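PDB 5VGC: NleG5-1 effector from Enterobacteria phage YYZ-2008, which probably acts as a ubiquitin-protein transferase, an effector whose C-terminal region belongs to the RING clan, and binds calcium ions. Local coordinates for residues 109-114 with 178-183; 119-124 with 193-198; 154-159 with 188-193; 134-139 with 201-206. The protein carries 1 engineered substitution. One frame throughout, in Å; residues are numbered along the deposited sequence.

All four contacts lie in the C-terminal region assigned to the RING clan, and none is purely core. Contacts 1 and 2 are partly buried and share helix 111-125: contact 1 ties its start down through an arginine whose carbonyl binds calcium, whereas contact 2 packs it against strand 195-196 with isoleucines and a lysine. Contact 3 shares Ser193 with contact 2 and joins the loop before strand 195-196 to the neighbouring strand 152-157, mixing polar and apolar pairs at the surface. Contact 4, also on the surface, rests on apolar side chains, with no polar bond between its segments; its centre is about 30 Å from that of contact 1, yet its strand belongs to the same sheet as contacts 2 and 3.

Contact 1: residues 109-114 with 178-183; sequences LLSNYQ and KTRAAH. With CA (calcium ion), chain E.
Ser111 and Arg180 bring the start of helix 111-125 and the end of helix 170-178 together, with their CA atoms 7.4 Å apart. Arg180 has a positive phi and is the C-prime residue of a Schellman motif, in which Ala181 N reaches back to Leu176 O. From this turn its side chain bends at chi2 (76°) and then runs out extended to the helix start. Arg180 NE donates to Ser111 OG at 2.8 Å; the N-H...O angle is 174°, and the hydroxyl oxygen lies almost exactly in the guanidinium plane, at its edge. Arg180 NH2 makes a weaker, bent bond to Asn112 OD1 at 3.2 Å, with the amide turned 62° from the guanidinium. The third nitrogen folds back on its own segment, Arg180 NH1 reaching Lys178 O at 2.9 Å, which fixes the rotation of the group. Ser111 OG also makes weak hydrogen bonds with the carbonyls of Met107 and Asp108. A calcium ion is held from the backbone side, by Arg180 O at 2.5 Å and by a water molecule. Arg180 thus works at both ends: its carbonyl binds metal while its guanidinium, directed away from the ion, gives hydrogen bonds to three neutral oxygens, an arrangement that would spread its charge without a carboxylate in this contact.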
loop_
_atom_site.group_PDB
_atom_site.type_symbol
_atom_site.label_atom_id
_atom_site.label_comp_id
_atom_site.label_asym_id
_atom_site.label_seq_id
_atom_site.Cartn_x
_atom_site.Cartn_y
_atom_site.Cartn_z
ATOM N N LEU A 109 8.140 -2.489 4.643
ATOM C CA LEU A 109 9.280 -2.913 3.842
ATOM C C LEU A 109 10.448 -1.969 4.006
ATOM O O LEU A 109 11.561 -2.447 4.148
ATOM C CB LEU A 109 8.898 -3.044 2.357
ATOM C CG LEU A 109 7.817 -4.086 2.015
ATOM C CD1 LEU A 109 7.635 -4.194 0.510
ATOM C CD2 LEU A 109 8.120 -5.464 2.564
ATOM N N LEU A 110 10.229 -0.664 3.997
ATOM C CA LEU A 110 11.353 0.276 4.175
ATOM C C LEU A 110 11.991 0.355 5.572
ATOM O O LEU A 110 13.091 0.901 5.679
ATOM C CB LEU A 110 10.975 1.677 3.710
ATOM C CG LEU A 110 10.715 1.764 2.213
ATOM C CD1 LEU A 110 10.045 3.094 1.875
ATOM C CD2 LEU A 110 12.014 1.610 1.427
ATOM N N SER A 111 11.349 -0.194 6.609
ATOM C CA SER A 111 11.958 -0.199 7.948
ATOM C C SER A 111 13.251 -1.055 8.046
ATOM O O SER A 111 14.257 -0.623 8.707
ATOM C CB SER A 111 10.925 -0.612 8.995
ATOM O OG SER A 111 10.440 -1.927 8.779
ATOM N N ASN A 112 13.267 -2.215 7.360
ATOM C CA ASN A 112 14.444 -3.096 7.295
ATOM C C ASN A 112 15.751 -2.346 6.996
ATOM O O ASN A 112 16.811 -2.693 7.509
ATOM C CB ASN A 112 14.290 -4.200 6.229
ATOM C CG ASN A 112 13.090 -5.125 6.472
ATOM O OD1 ASN A 112 12.079 -4.769 7.095
ATOM N ND2 ASN A 112 13.201 -6.324 5.961
ATOM N N TYR A 113 15.667 -1.333 6.144
ATOM C CA TYR A 113 16.853 -0.591 5.747
ATOM C C TYR A 113 17.249 0.448 6.793
ATOM O O TYR A 113 18.411 0.801 6.946
ATOM C CB TYR A 113 16.631 -0.016 4.336
ATOM C CG TYR A 113 16.249 -1.141 3.358
ATOM C CD1 TYR A 113 17.222 -1.950 2.775
ATOM C CD2 TYR A 113 14.908 -1.409 3.052
ATOM C CE1 TYR A 113 16.881 -2.971 1.913
ATOM C CE2 TYR A 113 14.554 -2.431 2.194
ATOM C CZ TYR A 113 15.543 -3.210 1.620
ATOM O OH TYR A 113 15.204 -4.232 0.758
ATOM N N GLN A 114 16.253 0.960 7.523
ATOM C CA GLN A 114 16.458 2.037 8.524
ATOM C C GLN A 114 16.787 1.501 9.960
ATOM O O GLN A 114 17.245 2.247 10.871
ATOM C CB GLN A 114 15.165 2.828 8.600
ATOM C CG GLN A 114 14.789 3.543 7.320
ATOM C CD GLN A 114 13.466 4.262 7.409
ATOM O OE1 GLN A 114 12.726 4.125 8.393
ATOM N NE2 GLN A 114 13.156 5.042 6.382
ATOM N N LYS A 178 11.553 -2.333 16.884
ATOM C CA LYS A 178 11.604 -3.684 16.311
ATOM C C LYS A 178 10.251 -4.239 15.865
ATOM O O LYS A 178 10.185 -5.001 14.907
ATOM C CB LYS A 178 12.289 -4.648 17.259
ATOM C CG LYS A 178 13.808 -4.435 17.354
ATOM C CD LYS A 178 14.396 -5.525 18.227
ATOM C CE LYS A 178 15.895 -5.482 18.350
ATOM N NZ LYS A 178 16.314 -6.673 19.144
ATOM N N THR A 179 9.172 -3.858 16.546
ATOM C CA THR A 179 7.826 -4.243 16.133
ATOM C C THR A 179 7.227 -3.238 15.149
ATOM O O THR A 179 6.059 -3.364 14.804
ATOM C CB THR A 179 6.863 -4.414 17.338
ATOM O OG1 THR A 179 6.688 -3.167 18.021
ATOM C CG2 THR A 179 7.377 -5.474 18.315
ATOM N N ARG A 180 8.000 -2.241 14.685
ATOM C CA ARG A 180 7.474 -1.243 13.745
ATOM C C ARG A 180 6.190 -0.558 14.285
ATOM O O ARG A 180 5.312 -0.137 13.512
ATOM C CB ARG A 180 7.222 -1.895 12.353
ATOM C CG ARG A 180 8.465 -2.116 11.499
ATOM C CD ARG A 180 9.318 -3.293 11.955
ATOM N NE ARG A 180 10.427 -3.546 11.021
ATOM C CZ ARG A 180 11.341 -4.510 11.159
ATOM N NH1 ARG A 180 11.308 -5.329 12.209
ATOM N NH2 ARG A 180 12.301 -4.655 10.248
ATOM N N ALA A 181 6.097 -0.424 15.611
ATOM C CA ALA A 181 4.899 0.149 16.232
ATOM C C ALA A 181 4.916 1.657 16.088
ATOM O O ALA A 181 5.985 2.293 16.002
ATOM C CB ALA A 181 4.822 -0.198 17.708
ATOM N N ALA A 182 3.710 2.225 16.078
ATOM C CA ALA A 182 3.522 3.652 15.959
ATOM C C ALA A 182 3.997 4.390 17.239
ATOM O O ALA A 182 4.051 3.820 18.330
ATOM C CB ALA A 182 2.058 3.926 15.687
ATOM N N HIS A 183 4.341 5.663 17.073
ATOM C CA HIS A 183 4.732 6.530 18.182
ATOM C C HIS A 183 3.530 6.629 19.100
ATOM O O HIS A 183 2.433 6.963 18.631
ATOM C CB HIS A 183 5.136 7.926 17.650
ATOM C CG HIS A 183 5.731 8.827 18.685
ATOM N ND1 HIS A 183 5.035 9.253 19.793
ATOM C CD2 HIS A 183 6.956 9.393 18.778
ATOM C CE1 HIS A 183 5.804 10.028 20.534
ATOM N NE2 HIS A 183 6.977 10.126 19.942
HETATM CA CA CA E . 3.781 0.537 11.714
HETATM O O HOH W 1 4.265 2.750 12.263
#

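Contact 2: residues 119-124 with 193-198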
loop_
_atom_site.group_PDB
_atom_site.type_symbol
_atom_site.label_atom_id
_atom_site.label_comp_id
_atom_site.label_asym_id
_atom_site.label_seq_id
_atom_site.Cartn_x
_atom_site.Cartn_y
_atom_site.Cartn_z
ATOM N N LEU A 119 18.395 1.710 15.716
ATOM C CA LEU A 119 18.842 0.999 16.912
ATOM C C LEU A 119 20.188 1.530 17.423
ATOM O O LEU A 119 20.370 1.752 18.648
ATOM C CB LEU A 119 18.931 -0.507 16.643
ATOM C CG LEU A 119 17.594 -1.232 16.471
ATOM C CD1 LEU A 119 17.833 -2.680 16.118
ATOM C CD2 LEU A 119 16.742 -1.160 17.734
ATOM N N ASP A 120 21.114 1.750 16.493
ATOM C CA ASP A 120 22.400 2.376 16.841
ATOM C C ASP A 120 22.185 3.742 17.477
ATOM O O ASP A 120 22.824 4.050 18.505
ATOM C CB ASP A 120 23.350 2.498 15.621
ATOM C CG ASP A 120 24.043 1.182 15.274
ATOM O OD1 ASP A 120 23.905 0.188 16.023
ATOM O OD2 ASP A 120 24.740 1.132 14.237
ATOM N N LYS A 121 21.300 4.558 16.898
ATOM C CA LYS A 121 21.056 5.865 17.513
ATOM C C LYS A 121 20.433 5.739 18.896
ATOM O O LYS A 121 20.819 6.488 19.819
ATOM C CB LYS A 121 20.235 6.799 16.650
ATOM C CG LYS A 121 20.158 8.194 17.245
ATOM C CD LYS A 121 19.919 9.244 16.192
ATOM C CE LYS A 121 20.016 10.629 16.806
ATOM N NZ LYS A 121 19.331 11.593 15.888
ATOM N N ILE A 122 19.495 4.808 19.068
ATOM C CA ILE A 122 18.961 4.590 20.431
ATOM C C ILE A 122 20.135 4.273 21.375
ATOM O O ILE A 122 20.358 4.971 22.409
ATOM C CB ILE A 122 17.879 3.490 20.465
ATOM C CG1 ILE A 122 16.590 4.052 19.852
ATOM C CG2 ILE A 122 17.627 3.001 21.891
ATOM C CD1 ILE A 122 15.532 3.015 19.560
ATOM N N GLU A 123 20.887 3.246 20.975
ATOM C CA GLU A 123 22.053 2.833 21.739
ATOM C C GLU A 123 22.976 4.017 22.109
ATOM O O GLU A 123 23.400 4.152 23.256
ATOM C CB GLU A 123 22.830 1.761 20.973
ATOM C CG GLU A 123 23.738 0.906 21.820
ATOM C CD GLU A 123 22.987 0.161 22.889
ATOM O OE1 GLU A 123 23.492 0.165 24.030
ATOM O OE2 GLU A 123 21.896 -0.415 22.602
ATOM N N VAL A 124 23.270 4.880 21.147
ATOM C CA VAL A 124 24.100 6.049 21.444
ATOM C C VAL A 124 23.392 6.988 22.407
ATOM O O VAL A 124 24.028 7.482 23.343
ATOM C CB VAL A 124 24.548 6.801 20.157
ATOM C CG1 VAL A 124 25.157 8.171 20.476
ATOM C CG2 VAL A 124 25.549 5.948 19.362
ATOM N N SER A 193 15.479 10.970 13.626
ATOM C CA SER A 193 15.438 12.377 14.025
ATOM C C SER A 193 14.603 12.618 15.306
ATOM O O SER A 193 14.825 13.608 16.013
ATOM C CB SER A 193 14.932 13.233 12.877
ATOM O OG SER A 193 13.721 12.696 12.436
ATOM N N MET A 194 13.661 11.716 15.599
ATOM C CA MET A 194 12.913 11.776 16.871
ATOM C C MET A 194 13.737 11.433 18.120
ATOM O O MET A 194 13.339 11.836 19.229
ATOM C CB MET A 194 11.671 10.877 16.826
ATOM C CG MET A 194 10.609 11.311 15.828
ATOM S SD MET A 194 9.417 9.983 15.569
ATOM C CE MET A 194 8.491 10.674 14.217
ATOM N N ILE A 195 14.851 10.701 17.937
ATOM C CA ILE A 195 15.682 10.235 19.047
ATOM C C ILE A 195 16.711 11.301 19.292
ATOM O O ILE A 195 17.280 11.817 18.334
ATOM C CB ILE A 195 16.443 8.927 18.745
ATOM C CG1 ILE A 195 15.546 7.896 18.075
ATOM C CG2 ILE A 195 17.020 8.317 20.008
ATOM C CD1 ILE A 195 14.360 7.489 18.879
ATOM N N VAL A 196 16.941 11.645 20.559
ATOM C CA VAL A 196 17.881 12.719 20.907
ATOM C C VAL A 196 18.676 12.385 22.158
ATOM O O VAL A 196 18.182 11.667 23.035
ATOM C CB VAL A 196 17.163 14.087 21.089
ATOM C CG1 VAL A 196 16.521 14.542 19.789
ATOM C CG2 VAL A 196 16.103 14.043 22.174
ATOM N N GLY A 197 19.906 12.905 22.231
ATOM C CA GLY A 197 20.790 12.670 23.373
ATOM C C GLY A 197 20.487 13.564 24.567
ATOM O O GLY A 197 19.948 14.666 24.412
ATOM N N ARG A 198 20.871 13.091 25.756
ATOM C CA ARG A 198 20.600 13.782 27.041
ATOM C C ARG A 198 20.900 15.297 27.010
ATOM O O ARG A 198 20.134 16.098 27.549
ATOM C CB ARG A 198 21.340 13.079 28.200
ATOM C CG ARG A 198 21.662 13.922 29.445
ATOM C CD ARG A 198 20.376 14.250 30.185
ATOM N NE ARG A 198 20.505 15.088 31.387
ATOM C CZ ARG A 198 19.819 16.210 31.648
ATOM N NH1 ARG A 198 20.024 16.847 32.794
ATOM N NH2 ARG A 198 18.941 16.709 30.782
#
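Ile122 and Ile195 have the closest CA atoms of segments 119-124 and 193-198, 6.7 Å apart, where helix 111-125 faces the short, weakly bonded strand 195-196. The apolar part of the contact has two pieces. Ile122 CG1 meets Ile195 CD1 at 4.2 Å, an ordinary van der Waals separation between two buried side chains. One residue earlier on the helix, the aliphatic part of Lys121 lies along the same isoleucine: Lys121 CG is 4.1 Å from Ile195 CB, and the two side chains run antiparallel to one another. This course follows from the torsions of Lys121, whose CG is anti to the backbone N (chi1 -173°) and whose chain stays extended beyond it, carrying the ammonium group past the isoleucine side chain to the backbone behind.

The polar part begins where that chain ends. Lys121 NZ comes within 3.2 Å of Ile195 O, a weak hydrogen bond, and it has a further hydrogen-bond partner in Val192 O. One lysine thereby ties the helix to two carbonyls, one at the strand and one just before it, while its methylenes shield part of Ile195.

Around this pair, Ile195 is packed from several directions. Leu118 and Cys125 of helix 111-125 touch it, as does Leu173 of helix 170-178, and Val154 and Met156 of strand 152-157 add to the packing. Ile122 rests on Leu173 and Val177, so the two isoleucines lie where both helices meet the sheet.

Contact 3: residues 154-159 with 188-193; sequences VFMRNS and ESIAVS
Arg157 and Ser193 join the end of strand 152-157 to the loop that leads into its antiparallel partner, strand 195-196, in the antiparallel sheet of the RING-clan region. The polar interactions come first. Arg157 NH1 donates to Ser193 O at 3.0 Å with an N-H...O angle of 147°. The acceptor sits at the guanidinium edge, but the donor stands 54° above the carbonyl plane, so the approach misses the lone-pair directions. The same arginine uses NE for Ser162 O, which gives its guanidinium a second point of attachment.

Farther on, Glu188 turns its carboxylate to Ser159 without a hydrogen bond between them: Glu188 OE1 lies 3.5 Å from Ser159 CB, in van der Waals contact. That oxygen instead accepts from the backbone of Met160, the next residue along, and makes a weak hydrogen bond with Ser186 OG.

The apolar interaction pairs Met156 with Ile190, the two side chains lying roughly perpendicular. A chi1 of -176° sends the Met156 chain out on the side of CA away from its own N. The modelled position of its terminal methyl is doubtful, but the sulfur, Met156 SD, lies 4.1 Å from Ile190 CD1.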
loop_
_atom_site.group_PDB
_atom_site.type_symbol
_atom_site.label_atom_id
_atom_site.label_comp_id
_atom_site.label_asym_id
_atom_site.label_seq_id
_atom_site.Cartn_x
_atom_site.Cartn_y
_atom_site.Cartn_z
ATOM N N VAL A 154 15.955 6.925 27.419
ATOM C CA VAL A 154 16.200 7.577 26.131
ATOM C C VAL A 154 15.160 8.675 25.888
ATOM O O VAL A 154 13.946 8.465 26.149
ATOM C CB VAL A 154 16.095 6.590 24.959
ATOM C CG1 VAL A 154 16.445 7.272 23.643
ATOM C CG2 VAL A 154 16.985 5.366 25.158
ATOM N N PHE A 155 15.626 9.835 25.392
ATOM C CA PHE A 155 14.723 10.950 25.104
ATOM C C PHE A 155 14.136 10.770 23.709
ATOM O O PHE A 155 14.891 10.575 22.754
ATOM C CB PHE A 155 15.445 12.317 25.155
ATOM C CG PHE A 155 15.615 12.897 26.542
ATOM C CD1 PHE A 155 14.608 12.840 27.494
ATOM C CD2 PHE A 155 16.796 13.535 26.883
ATOM C CE1 PHE A 155 14.787 13.404 28.759
ATOM C CE2 PHE A 155 16.977 14.079 28.146
ATOM C CZ PHE A 155 15.971 14.017 29.083
ATOM N N MET A 156 12.807 10.848 23.586
ATOM C CA MET A 156 12.186 10.836 22.245
ATOM C C MET A 156 11.194 11.975 22.089
ATOM O O MET A 156 10.382 12.238 22.989
ATOM C CB MET A 156 11.471 9.506 21.953
ATOM C CG MET A 156 10.907 9.409 20.542
ATOM S SD MET A 156 10.037 7.869 20.233
ATOM C CE MET A 156 11.333 6.917 19.540
ATOM N N ARG A 157 11.259 12.631 20.936
ATOM C CA ARG A 157 10.363 13.730 20.634
ATOM C C ARG A 157 8.920 13.250 20.473
ATOM O O ARG A 157 8.697 12.134 20.011
ATOM C CB ARG A 157 10.805 14.463 19.372
ATOM C CG ARG A 157 12.094 15.229 19.609
ATOM C CD ARG A 157 12.850 15.510 18.338
ATOM N NE ARG A 157 12.231 16.575 17.573
ATOM C CZ ARG A 157 12.590 16.915 16.349
ATOM N NH1 ARG A 157 13.574 16.269 15.717
ATOM N NH2 ARG A 157 11.946 17.912 15.761
ATOM N N ASN A 158 7.963 14.104 20.864
ATOM C CA ASN A 158 6.550 13.775 20.789
ATOM C C ASN A 158 6.020 13.566 19.377
ATOM O O ASN A 158 5.012 12.893 19.194
ATOM C CB ASN A 158 5.699 14.836 21.498
ATOM C CG ASN A 158 5.777 14.730 23.004
ATOM O OD1 ASN A 158 6.684 14.066 23.547
ATOM N ND2 ASN A 158 4.834 15.385 23.694
ATOM N N SER A 159 6.699 14.137 18.391
ATOM C CA SER A 159 6.359 13.964 16.986
ATOM C C SER A 159 7.534 14.387 16.089
ATOM O O SER A 159 8.541 14.877 16.579
ATOM C CB SER A 159 5.097 14.758 16.645
ATOM O OG SER A 159 5.388 16.148 16.532
ATOM N N GLU A 188 2.853 8.442 14.469
ATOM C CA GLU A 188 3.728 8.466 13.309
ATOM C C GLU A 188 4.694 7.290 13.436
ATOM O O GLU A 188 4.829 6.680 14.509
ATOM C CB GLU A 188 4.543 9.764 13.271
ATOM C CG GLU A 188 3.720 11.036 13.151
ATOM C CD GLU A 188 4.500 12.313 13.460
ATOM O OE1 GLU A 188 5.472 12.265 14.220
ATOM O OE2 GLU A 188 4.137 13.393 12.938
ATOM N N SER A 189 5.363 6.969 12.335
ATOM C CA SER A 189 6.437 5.986 12.360
ATOM C C SER A 189 7.613 6.599 13.101
ATOM O O SER A 189 7.964 7.755 12.874
ATOM C CB SER A 189 6.833 5.557 10.948
ATOM O OG SER A 189 6.099 4.400 10.563
ATOM N N ILE A 190 8.200 5.814 13.986
ATOM C CA ILE A 190 9.346 6.254 14.768
ATOM C C ILE A 190 10.582 6.324 13.864
ATOM O O ILE A 190 10.901 5.335 13.223
ATOM C CB ILE A 190 9.604 5.310 15.968
ATOM C CG1 ILE A 190 8.397 5.332 16.911
ATOM C CG2 ILE A 190 10.871 5.727 16.672
ATOM C CD1 ILE A 190 8.573 4.592 18.196
ATOM N N ALA A 191 11.264 7.478 13.842
ATOM C CA ALA A 191 12.401 7.735 12.945
ATOM C C ALA A 191 13.577 8.366 13.687
ATOM O O ALA A 191 13.350 9.098 14.650
ATOM C CB ALA A 191 11.948 8.663 11.831
ATOM N N VAL A 192 14.816 8.107 13.226
ATOM C CA VAL A 192 16.045 8.614 13.883
ATOM C C VAL A 192 15.973 10.044 14.439
ATOM O O VAL A 192 16.356 10.295 15.604
ATOM C CB VAL A 192 17.344 8.547 13.010
ATOM C CG1 VAL A 192 18.122 7.286 13.267
ATOM C CG2 VAL A 192 17.071 8.729 11.536
ATOM N N SER A 193 15.479 10.970 13.626
ATOM C CA SER A 193 15.438 12.377 14.025
ATOM C C SER A 193 14.603 12.618 15.306
ATOM O O SER A 193 14.825 13.608 16.013
ATOM C CB SER A 193 14.932 13.233 12.877
ATOM O OG SER A 193 13.721 12.696 12.436
#

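Contact 4: residues 134-139 with 201-206. Engineered in segment 201-206: Ala201 (natural residue Cys).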
loop_
_atom_site.group_PDB
_atom_site.type_symbol
_atom_site.label_atom_id
_atom_site.label_comp_id
_atom_site.label_asym_id
_atom_site.label_seq_id
_atom_site.Cartn_x
_atom_site.Cartn_y
_atom_site.Cartn_z
ATOM N N LEU A 134 18.514 14.222 37.064
ATOM C CA LEU A 134 17.459 15.027 36.506
ATOM C C LEU A 134 16.686 15.609 37.667
ATOM O O LEU A 134 16.234 14.867 38.529
ATOM C CB LEU A 134 16.521 14.173 35.648
ATOM C CG LEU A 134 17.155 13.312 34.567
ATOM C CD1 LEU A 134 16.093 12.428 33.981
ATOM C CD2 LEU A 134 17.810 14.166 33.504
ATOM N N GLN A 135 16.538 16.934 37.689
ATOM C CA GLN A 135 15.748 17.626 38.712
ATOM C C GLN A 135 14.378 17.969 38.118
ATOM O O GLN A 135 14.163 19.073 37.619
ATOM C CB GLN A 135 16.490 18.871 39.197
ATOM C CG GLN A 135 17.825 18.582 39.884
ATOM C CD GLN A 135 17.680 18.123 41.334
ATOM O OE1 GLN A 135 16.831 17.292 41.663
ATOM N NE2 GLN A 135 18.524 18.667 42.207
ATOM N N VAL A 136 13.465 16.999 38.164
ATOM C CA VAL A 136 12.143 17.126 37.564
ATOM C C VAL A 136 11.106 16.416 38.423
ATOM O O VAL A 136 11.458 15.659 39.325
ATOM C CB VAL A 136 12.095 16.519 36.132
ATOM C CG1 VAL A 136 13.263 17.025 35.293
ATOM C CG2 VAL A 136 12.082 14.986 36.144
ATOM N N PRO A 137 9.820 16.644 38.139
ATOM C CA PRO A 137 8.822 15.909 38.888
ATOM C C PRO A 137 8.682 14.446 38.477
ATOM O O PRO A 137 8.962 14.057 37.326
ATOM C CB PRO A 137 7.515 16.679 38.592
ATOM C CG PRO A 137 7.941 17.972 37.984
ATOM C CD PRO A 137 9.183 17.627 37.243
ATOM N N GLU A 138 8.201 13.664 39.430
ATOM C CA GLU A 138 8.137 12.223 39.292
ATOM C C GLU A 138 7.513 11.826 37.942
ATOM O O GLU A 138 8.048 10.963 37.252
ATOM C CB GLU A 138 7.417 11.590 40.496
ATOM C CG GLU A 138 8.224 10.491 41.186
ATOM C CD GLU A 138 7.930 9.106 40.632
ATOM O OE1 GLU A 138 8.811 8.515 39.953
ATOM O OE2 GLU A 138 6.804 8.610 40.879
ATOM N N SER A 139 6.423 12.482 37.544
ATOM C CA SER A 139 5.747 12.148 36.305
ATOM C C SER A 139 6.686 12.155 35.083
ATOM O O SER A 139 6.497 11.332 34.181
ATOM C CB SER A 139 4.523 13.056 36.071
ATOM O OG SER A 139 4.908 14.332 35.597
ATOM N N ALA A 201 18.327 18.161 25.288
ATOM C CA ALA A 201 17.059 18.540 25.898
ATOM C C ALA A 201 17.226 18.960 27.351
ATOM O O ALA A 201 18.059 18.413 28.077
ATOM C CB ALA A 201 16.081 17.371 25.810
ATOM N N ALA A 202 16.415 19.921 27.780
ATOM C CA ALA A 202 16.437 20.377 29.185
ATOM C C ALA A 202 15.010 20.515 29.728
ATOM O O ALA A 202 14.091 20.855 28.985
ATOM C CB ALA A 202 17.176 21.700 29.281
ATOM N N PHE A 203 14.824 20.243 31.013
ATOM C CA PHE A 203 13.536 20.478 31.656
ATOM C C PHE A 203 13.243 21.979 31.706
ATOM O O PHE A 203 14.050 22.747 32.228
ATOM C CB PHE A 203 13.513 19.912 33.075
ATOM C CG PHE A 203 12.237 20.210 33.821
ATOM C CD1 PHE A 203 11.032 19.647 33.409
ATOM C CD2 PHE A 203 12.234 21.049 34.930
ATOM C CE1 PHE A 203 9.849 19.916 34.089
ATOM C CE2 PHE A 203 11.062 21.322 35.612
ATOM C CZ PHE A 203 9.866 20.754 35.193
ATOM N N ASP A 204 12.093 22.376 31.156
ATOM C CA ASP A 204 11.630 23.764 31.201
ATOM C C ASP A 204 10.498 23.825 32.249
ATOM O O ASP A 204 9.420 23.253 32.022
ATOM C CB ASP A 204 11.152 24.174 29.812
ATOM C CG ASP A 204 10.765 25.646 29.702
ATOM O OD1 ASP A 204 10.834 26.404 30.692
ATOM O OD2 ASP A 204 10.386 26.050 28.585
ATOM N N PRO A 205 10.740 24.487 33.407
ATOM C CA PRO A 205 9.724 24.617 34.469
ATOM C C PRO A 205 8.388 25.254 34.046
ATOM O O PRO A 205 7.330 24.820 34.522
ATOM C CB PRO A 205 10.400 25.521 35.500
ATOM C CG PRO A 205 11.852 25.336 35.279
ATOM C CD PRO A 205 12.030 25.071 33.817
ATOM N N ASP A 206 8.434 26.266 33.176
ATOM C CA ASP A 206 7.214 26.989 32.772
ATOM C C ASP A 206 6.333 26.184 31.816
ATOM O O ASP A 206 5.107 26.263 31.892
ATOM C CB ASP A 206 7.542 28.378 32.190
ATOM C CG ASP A 206 8.268 29.279 33.187
ATOM O OD1 ASP A 206 7.786 29.430 34.336
ATOM O OD2 ASP A 206 9.323 29.837 32.813
#
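Val136 and Phe203 form a small apolar surface contact between the loop before helix 138-141 and strand 201-204, in the RING-clan region. The evidence is a set of van der Waals distances with no polar pairing between the segments. In Phe203 a chi1 of 176° swings the ring away from the backbone N, from the strand toward the loop. There Val136 approaches over one face, its CB 4.3 Å above the plane of the Phe203 ring and displaced from the ring centre. The branch that touches is CG1 of Val136, which lies 3.6 Å from Phe203 CB and 3.7 Å from Phe203 CG, at the root of the ring. Pro137 meets the far end, with its CD 3.8 Å from Phe203 CZ, in an oblique approach. The opposite face is approached from its own strand's continuation by Pro205 N, so each face has a neighbour, both set off from the centre. Among the neighbouring elements, helix 138-141 adds Leu140 against Phe203 and Arg141 against Val136. Behind them, Val136 also touches Phe210 of strand 209-212, the antiparallel partner of strand 201-204, which places the contact at the junction of the loop, the short helix and these two strands.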